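Concanavalin B (Canavalia ensiformis, PDB 6CAF) may act as a carbohydrate-binding seed protein built on the barrel fold of the family 18 chitinases. Local coordinates at residues Leu130-Tyr133 against Glu137-Glu140; Gln173-Asp176 against Thr181-Leu184; Gln255-Gly260 against Ala288-Gln293. All blocks are in the same frame, centred on the assembly; numbering follows the deposited sequence.

Contact 1: Leu130-Tyr133 against Glu137-Glu140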
loop_
_atom_site.group_PDB
_atom_site.type_symbol
_atom_site.label_atom_id
_atom_site.label_comp_id
_atom_site.label_asym_id
_atom_site.label_seq_id
_atom_site.Cartn_x
_atom_site.Cartn_y
_atom_site.Cartn_z
ATOM N N LEU A 130 4.640 -2.898 -16.349
ATOM C CA LEU A 130 3.923 -1.999 -15.468
ATOM C C LEU A 130 3.878 -0.583 -16.030
ATOM O O LEU A 130 2.842 0.106 -15.982
ATOM C CB LEU A 130 4.504 -2.033 -14.067
ATOM C CG LEU A 130 4.371 -3.382 -13.354
ATOM C CD1 LEU A 130 5.219 -3.408 -12.114
ATOM C CD2 LEU A 130 2.930 -3.665 -13.000
ATOM N N HIS A 131 5.001 -0.141 -16.583
ATOM C CA HIS A 131 5.034 1.185 -17.116
ATOM C C HIS A 131 4.123 1.352 -18.352
ATOM O O HIS A 131 3.325 2.295 -18.424
ATOM C CB HIS A 131 6.469 1.589 -17.444
ATOM C CG HIS A 131 6.566 2.992 -17.891
ATOM N ND1 HIS A 131 6.789 3.342 -19.195
ATOM C CD2 HIS A 131 6.414 4.144 -17.208
ATOM C CE1 HIS A 131 6.811 4.653 -19.304
ATOM N NE2 HIS A 131 6.572 5.165 -18.111
ATOM N N THR A 132 4.266 0.431 -19.304
ATOM C CA THR A 132 3.533 0.494 -20.532
ATOM C C THR A 132 2.038 0.419 -20.312
ATOM O O THR A 132 1.261 1.142 -20.950
ATOM C CB THR A 132 4.001 -0.620 -21.491
ATOM O OG1 THR A 132 5.383 -0.431 -21.764
ATOM C CG2 THR A 132 3.164 -0.674 -22.727
ATOM N N TYR A 133 1.637 -0.478 -19.411
ATOM C CA TYR A 133 0.235 -0.826 -19.278
ATOM C C TYR A 133 -0.469 -0.180 -18.096
ATOM O O TYR A 133 -1.705 -0.177 -18.087
ATOM C CB TYR A 133 0.044 -2.340 -19.284
ATOM C CG TYR A 133 0.377 -2.950 -20.598
ATOM C CD1 TYR A 133 -0.527 -2.914 -21.656
ATOM C CD2 TYR A 133 1.598 -3.541 -20.827
ATOM C CE1 TYR A 133 -0.216 -3.447 -22.896
ATOM C CE2 TYR A 133 1.918 -4.068 -22.077
ATOM C CZ TYR A 133 1.005 -4.052 -23.102
ATOM O OH TYR A 133 1.342 -4.580 -24.342
ATOM N N GLU A 137 -0.359 5.679 -19.796
ATOM C CA GLU A 137 -1.388 5.695 -20.833
ATOM C C GLU A 137 -0.861 5.278 -22.226
ATOM O O GLU A 137 -1.408 5.668 -23.247
ATOM C CB GLU A 137 -2.048 7.076 -20.919
ATOM C CG GLU A 137 -2.920 7.437 -19.749
ATOM C CD GLU A 137 -3.727 8.699 -19.968
ATOM O OE1 GLU A 137 -4.825 8.624 -20.564
ATOM O OE2 GLU A 137 -3.261 9.755 -19.521
ATOM N N ARG A 138 0.193 4.480 -22.276
ATOM C CA ARG A 138 0.829 4.152 -23.551
ATOM C C ARG A 138 0.007 3.137 -24.347
ATOM O O ARG A 138 -0.099 3.250 -25.579
ATOM C CB ARG A 138 2.248 3.636 -23.295
ATOM C CG ARG A 138 3.071 3.255 -24.533
ATOM C CD ARG A 138 3.257 4.401 -25.507
ATOM N NE ARG A 138 4.013 3.999 -26.698
ATOM C CZ ARG A 138 3.507 3.290 -27.702
ATOM N NH1 ARG A 138 2.235 2.922 -27.668
ATOM N NH2 ARG A 138 4.262 2.950 -28.748
ATOM N N ARG A 139 -0.522 2.137 -23.644
ATOM C CA ARG A 139 -1.381 1.124 -24.249
ATOM C C ARG A 139 -2.539 0.807 -23.347
ATOM O O ARG A 139 -2.469 1.010 -22.153
ATOM C CB ARG A 139 -0.600 -0.163 -24.463
ATOM C CG ARG A 139 0.497 -0.046 -25.489
ATOM C CD ARG A 139 1.134 -1.393 -25.740
ATOM N NE ARG A 139 2.164 -1.273 -26.762
ATOM C CZ ARG A 139 3.120 -2.158 -26.981
ATOM N NH1 ARG A 139 3.210 -3.235 -26.214
ATOM N NH2 ARG A 139 4.002 -1.951 -27.955
ATOM N N GLU A 140 -3.586 0.245 -23.938
ATOM C CA GLU A 140 -4.701 -0.338 -23.196
ATOM C C GLU A 140 -4.166 -1.495 -22.402
ATOM O O GLU A 140 -3.602 -2.432 -22.956
ATOM C CB GLU A 140 -5.757 -0.864 -24.181
ATOM C CG GLU A 140 -6.362 0.189 -25.079
ATOM C CD GLU A 140 -7.359 1.073 -24.369
ATOM O OE1 GLU A 140 -7.803 0.676 -23.290
ATOM O OE2 GLU A 140 -7.709 2.148 -24.902
HETATM O O HOH W 1 0.051 2.931 -19.175
HETATM O O HOH W 2 -2.576 2.055 -19.638
#
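The phenol ring of Y133 and the guanidinium of R139 meet with their planes 62° apart, so they do not stack. One ring face carries the methyl CG2 of T132, the preceding residue, 3.7 Å above the plane and displaced toward the rim. At the ring's edge, close to its plane, sits the backbone oxygen of E140, with E140 O 3.4 Å from Y133 CD1. The guanidinium receives the phenol at its own edge: R139 NH1 donates to Y133 OH at 3.0 Å, and the oxygen lies 11° out of the guanidinium plane.

The contact lies where the loop after helix 120-135, an outer helix of the TIM barrel, folds back on the helix's closing turns before heading for strand 150-154. Y133 CG stands beside its own backbone N and anti to the carbonyl carbon (chi1 -67°), which directs the ring along the returning loop. R139 answers with a chain extended from CG to NE. Its aliphatic stem lies along both residues: CB meets the phenol ring obliquely, while CG and CD lie against the T132 methyl, with R139 CD 3.7 Å from T132 CG2. Arginine suits this exposed place because it combines a greasy stem with a charged end. A phenylalanine in place of Y133 would remove the hydroxyl, and the R139 guanidinium would probably be freer to turn without that acceptor.

Threonine fits its position twice over: its methyl packs here while OG1 bonds back to the helix carbonyl of E128. The backbone closure is softer. R139 N makes only a weak bond to T132 O, and a water bonds to T132 O and weakly to R138 N. A second water bridges the main chains, 2.9 Å from Y133 O and 2.7 Å from R139 O.

Contact 2: Gln173-Asp176 against Thr181-Leu184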
loop_
_atom_site.group_PDB
_atom_site.type_symbol
_atom_site.label_atom_id
_atom_site.label_comp_id
_atom_site.label_asym_id
_atom_site.label_seq_id
_atom_site.Cartn_x
_atom_site.Cartn_y
_atom_site.Cartn_z
ATOM N N GLN A 173 14.543 3.291 -12.443
ATOM C CA GLN A 173 15.279 3.756 -13.608
ATOM C C GLN A 173 14.338 4.256 -14.702
ATOM O O GLN A 173 14.618 5.264 -15.357
ATOM C CB GLN A 173 16.219 2.671 -14.137
ATOM C CG GLN A 173 17.394 2.380 -13.214
ATOM C CD GLN A 173 18.278 3.586 -13.011
ATOM O OE1 GLN A 173 18.466 4.378 -13.933
ATOM N NE2 GLN A 173 18.811 3.746 -11.803
ATOM N N ILE A 174 13.226 3.574 -14.904
ATOM C CA ILE A 174 12.225 3.980 -15.884
ATOM C C ILE A 174 11.696 5.377 -15.513
ATOM O O ILE A 174 11.435 6.200 -16.396
ATOM C CB ILE A 174 11.086 2.919 -15.995
ATOM C CG1 ILE A 174 11.569 1.689 -16.745
ATOM C CG2 ILE A 174 9.853 3.514 -16.679
ATOM C CD1 ILE A 174 10.648 0.483 -16.538
ATOM N N LYS A 175 11.475 5.617 -14.228
ATOM C CA LYS A 175 10.969 6.876 -13.815
ATOM C C LYS A 175 11.943 7.960 -14.249
ATOM O O LYS A 175 11.526 9.021 -14.707
ATOM C CB LYS A 175 10.779 6.825 -12.288
ATOM C CG LYS A 175 10.363 8.084 -11.602
ATOM C CD LYS A 175 10.143 7.687 -10.121
ATOM C CE LYS A 175 10.202 8.810 -9.122
ATOM N NZ LYS A 175 9.424 8.330 -7.926
ATOM N N ASP A 176 13.245 7.710 -14.115
ATOM C CA ASP A 176 14.239 8.692 -14.540
ATOM C C ASP A 176 14.303 8.824 -16.067
ATOM O O ASP A 176 14.467 9.922 -16.594
ATOM C CB ASP A 176 15.627 8.337 -13.982
ATOM C CG ASP A 176 16.580 9.536 -13.963
ATOM O OD1 ASP A 176 16.087 10.689 -14.143
ATOM O OD2 ASP A 176 17.817 9.330 -13.788
ATOM N N THR A 181 6.530 10.966 -12.682
ATOM C CA THR A 181 6.264 11.359 -11.324
ATOM C C THR A 181 5.649 10.222 -10.509
ATOM O O THR A 181 5.300 10.438 -9.337
ATOM C CB THR A 181 5.319 12.574 -11.292
ATOM O OG1 THR A 181 4.084 12.237 -11.935
ATOM C CG2 THR A 181 5.943 13.776 -12.021
ATOM N N PHE A 182 5.522 9.013 -11.077
ATOM C CA PHE A 182 4.906 7.952 -10.306
ATOM C C PHE A 182 5.744 7.631 -9.086
ATOM O O PHE A 182 6.962 7.809 -9.065
ATOM C CB PHE A 182 4.561 6.698 -11.147
ATOM C CG PHE A 182 5.751 5.957 -11.686
ATOM C CD1 PHE A 182 6.435 5.034 -10.916
ATOM C CD2 PHE A 182 6.152 6.140 -12.977
ATOM C CE1 PHE A 182 7.503 4.356 -11.435
ATOM C CE2 PHE A 182 7.218 5.460 -13.495
ATOM C CZ PHE A 182 7.891 4.563 -12.729
ATOM N N LEU A 183 5.042 7.130 -8.091
ATOM C CA LEU A 183 5.631 6.814 -6.800
ATOM C C LEU A 183 5.819 5.307 -6.651
ATOM O O LEU A 183 5.183 4.497 -7.327
ATOM C CB LEU A 183 4.712 7.312 -5.689
ATOM C CG LEU A 183 4.500 8.816 -5.714
ATOM C CD1 LEU A 183 3.313 9.218 -4.849
ATOM C CD2 LEU A 183 5.750 9.561 -5.279
ATOM N N LEU A 184 6.729 4.964 -5.750
ATOM C CA LEU A 184 7.046 3.590 -5.443
ATOM C C LEU A 184 6.901 3.399 -3.939
ATOM O O LEU A 184 7.441 4.177 -3.142
ATOM C CB LEU A 184 8.458 3.273 -5.905
ATOM C CG LEU A 184 8.590 3.293 -7.419
ATOM C CD1 LEU A 184 10.016 3.440 -7.873
ATOM C CD2 LEU A 184 7.944 2.081 -8.034
#
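K175 and F182 make nearly the whole of this contact, by polar and apolar means together. The polar part is one hydrogen bond from a side chain to the main chain: K175 NZ donates to F182 O over 2.8 Å. The ammonium lies in the carbonyl plane, and the C=O...N angle of 156° makes the approach fairly straight. A lysine is well suited here, since its long chain can leave the helix and reach a backbone oxygen just ahead of the strand.

The apolar part uses the stem of the same lysine. With CG anti to the backbone N (chi1 175°) and the chain extended beyond it, K175 lays its first methylenes against the phenyl group. CG lies over one face of the ring, while K175 CB comes within 3.7 Å of F182 CZ. A phenylalanine provides a broad surface for these methylenes, and the lysine stem covers part of one face of this buried ring. The electrostatic term is small: K175 NZ is 5.9 Å from the ring centroid, long for a cation-pi contact and at most weakly attractive. A distant, weak ion pair with D207 probably adds a little to the hold on the ammonium.

The contact belongs to the beta-alpha-beta unit of strand 150-154, helix 164-178 and strand 183-186. I174, next to the lysine, packs on A127 and E128 of helix 120-135, while L184 turns to L168 and L171 of helix 164-178, and L183 pairs through its backbone with I151 of strand 150-154 and with D149 just before it.

Contact 3: Gln255-Gly260 against Ala288-Gln293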
loop_
_atom_site.group_PDB
_atom_site.type_symbol
_atom_site.label_atom_id
_atom_site.label_comp_id
_atom_site.label_asym_id
_atom_site.label_seq_id
_atom_site.Cartn_x
_atom_site.Cartn_y
_atom_site.Cartn_z
ATOM N N GLN A 255 -11.219 -5.496 14.162
ATOM C CA GLN A 255 -10.651 -6.664 14.821
ATOM C C GLN A 255 -10.656 -7.911 13.924
ATOM O O GLN A 255 -9.724 -8.715 13.983
ATOM C CB GLN A 255 -11.379 -6.956 16.130
ATOM C CG GLN A 255 -11.028 -5.983 17.229
ATOM C CD GLN A 255 -12.073 -5.932 18.330
ATOM O OE1 GLN A 255 -12.189 -4.937 19.043
ATOM N NE2 GLN A 255 -12.843 -7.003 18.468
ATOM N N ALA A 256 -11.670 -8.062 13.072
ATOM C CA ALA A 256 -11.771 -9.257 12.213
ATOM C C ALA A 256 -10.701 -9.367 11.121
ATOM O O ALA A 256 -10.422 -10.463 10.634
ATOM C CB ALA A 256 -13.160 -9.354 11.594
ATOM N N THR A 257 -10.095 -8.259 10.729
ATOM C CA THR A 257 -9.031 -8.249 9.697
ATOM C C THR A 257 -7.667 -8.341 10.337
ATOM O O THR A 257 -6.630 -8.100 9.678
ATOM C CB THR A 257 -9.023 -7.011 8.740
ATOM O OG1 THR A 257 -9.221 -5.784 9.454
ATOM C CG2 THR A 257 -10.086 -7.162 7.672
ATOM N N ALA A 258 -7.654 -8.631 11.621
ATOM C CA ALA A 258 -6.420 -8.806 12.375
ATOM C C ALA A 258 -6.506 -10.030 13.261
ATOM O O ALA A 258 -6.437 -9.927 14.468
ATOM C CB ALA A 258 -6.177 -7.585 13.227
ATOM N N PRO A 259 -6.625 -11.205 12.658
ATOM C CA PRO A 259 -6.762 -12.410 13.467
ATOM C C PRO A 259 -5.580 -12.738 14.364
ATOM O O PRO A 259 -5.746 -13.385 15.393
ATOM C CB PRO A 259 -6.989 -13.523 12.433
ATOM C CG PRO A 259 -6.545 -12.942 11.130
ATOM C CD PRO A 259 -6.734 -11.463 11.217
ATOM N N GLY A 260 -4.403 -12.289 13.980
ATOM C CA GLY A 260 -3.205 -12.424 14.788
ATOM C C GLY A 260 -2.928 -11.233 15.682
ATOM O O GLY A 260 -1.854 -11.146 16.299
ATOM N N ALA A 288 -2.198 3.480 6.766
ATOM C CA ALA A 288 -2.914 2.725 5.759
ATOM C C ALA A 288 -3.831 1.746 6.444
ATOM O O ALA A 288 -3.484 1.198 7.482
ATOM C CB ALA A 288 -1.966 1.956 4.840
ATOM N N LEU A 289 -4.993 1.522 5.842
ATOM C CA LEU A 289 -5.978 0.618 6.412
ATOM C C LEU A 289 -6.228 -0.592 5.512
ATOM O O LEU A 289 -6.608 -0.458 4.330
ATOM C CB LEU A 289 -7.282 1.353 6.675
ATOM C CG LEU A 289 -7.168 2.457 7.723
ATOM C CD1 LEU A 289 -8.434 3.294 7.800
ATOM C CD2 LEU A 289 -6.816 1.900 9.069
ATOM N N TRP A 290 -6.011 -1.764 6.120
ATOM C CA TRP A 290 -6.409 -3.034 5.553
ATOM C C TRP A 290 -7.776 -3.355 6.165
ATOM O O TRP A 290 -7.829 -3.635 7.370
ATOM C CB TRP A 290 -5.389 -4.141 5.902
ATOM C CG TRP A 290 -5.851 -5.465 5.421
ATOM C CD1 TRP A 290 -6.353 -6.461 6.179
ATOM C CD2 TRP A 290 -5.986 -5.875 4.061
ATOM N NE1 TRP A 290 -6.802 -7.504 5.360
ATOM C CE2 TRP A 290 -6.548 -7.172 4.055
ATOM C CE3 TRP A 290 -5.587 -5.320 2.841
ATOM C CZ2 TRP A 290 -6.798 -7.878 2.865
ATOM C CZ3 TRP A 290 -5.837 -6.032 1.656
ATOM C CH2 TRP A 290 -6.425 -7.291 1.672
ATOM N N ASN A 291 -8.893 -3.297 5.429
ATOM C CA ASN A 291 -9.068 -2.878 4.049
ATOM C C ASN A 291 -10.352 -2.032 3.965
ATOM O O ASN A 291 -10.961 -1.679 4.996
ATOM C CB ASN A 291 -9.126 -4.083 3.125
ATOM C CG ASN A 291 -10.294 -5.001 3.447
ATOM O OD1 ASN A 291 -11.049 -4.799 4.394
ATOM N ND2 ASN A 291 -10.471 -6.009 2.614
ATOM N N ARG A 292 -10.762 -1.679 2.751
ATOM C CA ARG A 292 -11.899 -0.805 2.588
ATOM C C ARG A 292 -13.160 -1.424 3.225
ATOM O O ARG A 292 -13.910 -0.715 3.900
ATOM C CB ARG A 292 -12.109 -0.484 1.127
ATOM C CG ARG A 292 -13.362 0.314 0.833
ATOM C CD ARG A 292 -13.416 1.671 1.486
ATOM N NE ARG A 292 -14.596 2.358 1.007
ATOM C CZ ARG A 292 -15.401 3.163 1.692
ATOM N NH1 ARG A 292 -15.025 3.621 2.853
ATOM N NH2 ARG A 292 -16.553 3.556 1.160
ATOM N N GLN A 293 -13.394 -2.712 2.999
ATOM C CA GLN A 293 -14.553 -3.379 3.590
ATOM C C GLN A 293 -14.586 -3.179 5.095
ATOM O O GLN A 293 -15.626 -2.826 5.680
ATOM C CB GLN A 293 -14.513 -4.887 3.277
ATOM C CG GLN A 293 -15.595 -5.705 3.955
ATOM C CD GLN A 293 -15.497 -7.199 3.777
ATOM O OE1 GLN A 293 -14.615 -7.720 3.110
ATOM N NE2 GLN A 293 -16.432 -7.901 4.395
#
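Two first torsions bring T257 and W290 together. W290 has CG anti to its backbone N: chi1 of 175° sends the indole toward the loop, and chi2 of -105° turns its CD1-NE1 side to T257. In the conformer described, one of two modelled, T257 has CG2 anti to the carbonyl carbon, with OG1 between the backbone N and that carbon (chi1 44°). The threonine thus presents CB and its methyl to the pyrrole part of the indole. T257 CB is 3.7 Å from W290 CD1, and T257 CG2 is 4.0 Å from W290 NE1. The two side chains cross at a slant, and CB approaches obliquely. In the indole plane, at its edge, lies the carbonyl oxygen T257 O.

The hydroxyl is occupied on its own side of the contact: T257 OG1 is hydrogen-bonded to the backbone oxygen of S254, although it also lies 3.3 Å from W290 O. Threonine therefore serves as a small branched residue whose oxygen secures its own turn while its carbons pack.

Just after the tryptophan the chain takes a cis peptide bond into N291. N291 CB rests 3.7 Å above one face of the W290 indole, offset toward the rim. N291 is the N-cap of helix 292-298, its OD1 accepting from A294 N, which suits an asparagine at a helix start. T257 CG2 stands 4.2 Å from N291 OD1.

Around the indole, Y35 of the first strand meets W290 edge to face and Y214 touches it from a loop. A tryptophan at the C-terminal end of the last barrel strand, followed by a non-proline cis peptide, is a hallmark of family 18 chitinases, where it forms the floor of the sugar-binding cleft; W290 is consistent with such a place here.

Overall arrangement
All three contacts belong to one TIM barrel and follow one another along the chain without overlapping. Contacts 1 and 2 are neighbours, their centres 14 Å apart: H131, on the helix of contact 1, packs on both I174 and F182 of contact 2, with H131 CD2 3.5 Å from I174 CG2. On the outer side of the barrel, they join successive helices, 120-135 and 164-178, to the chain leading into the next strands. Contact 3 lies across the barrel, its centre 31 Å from contact 1 and 30 Å from contact 2, though contacts 2 and 3 both reach the same parallel sheet. It lies where family 18 relatives bind sugar and probably helps form that cleft.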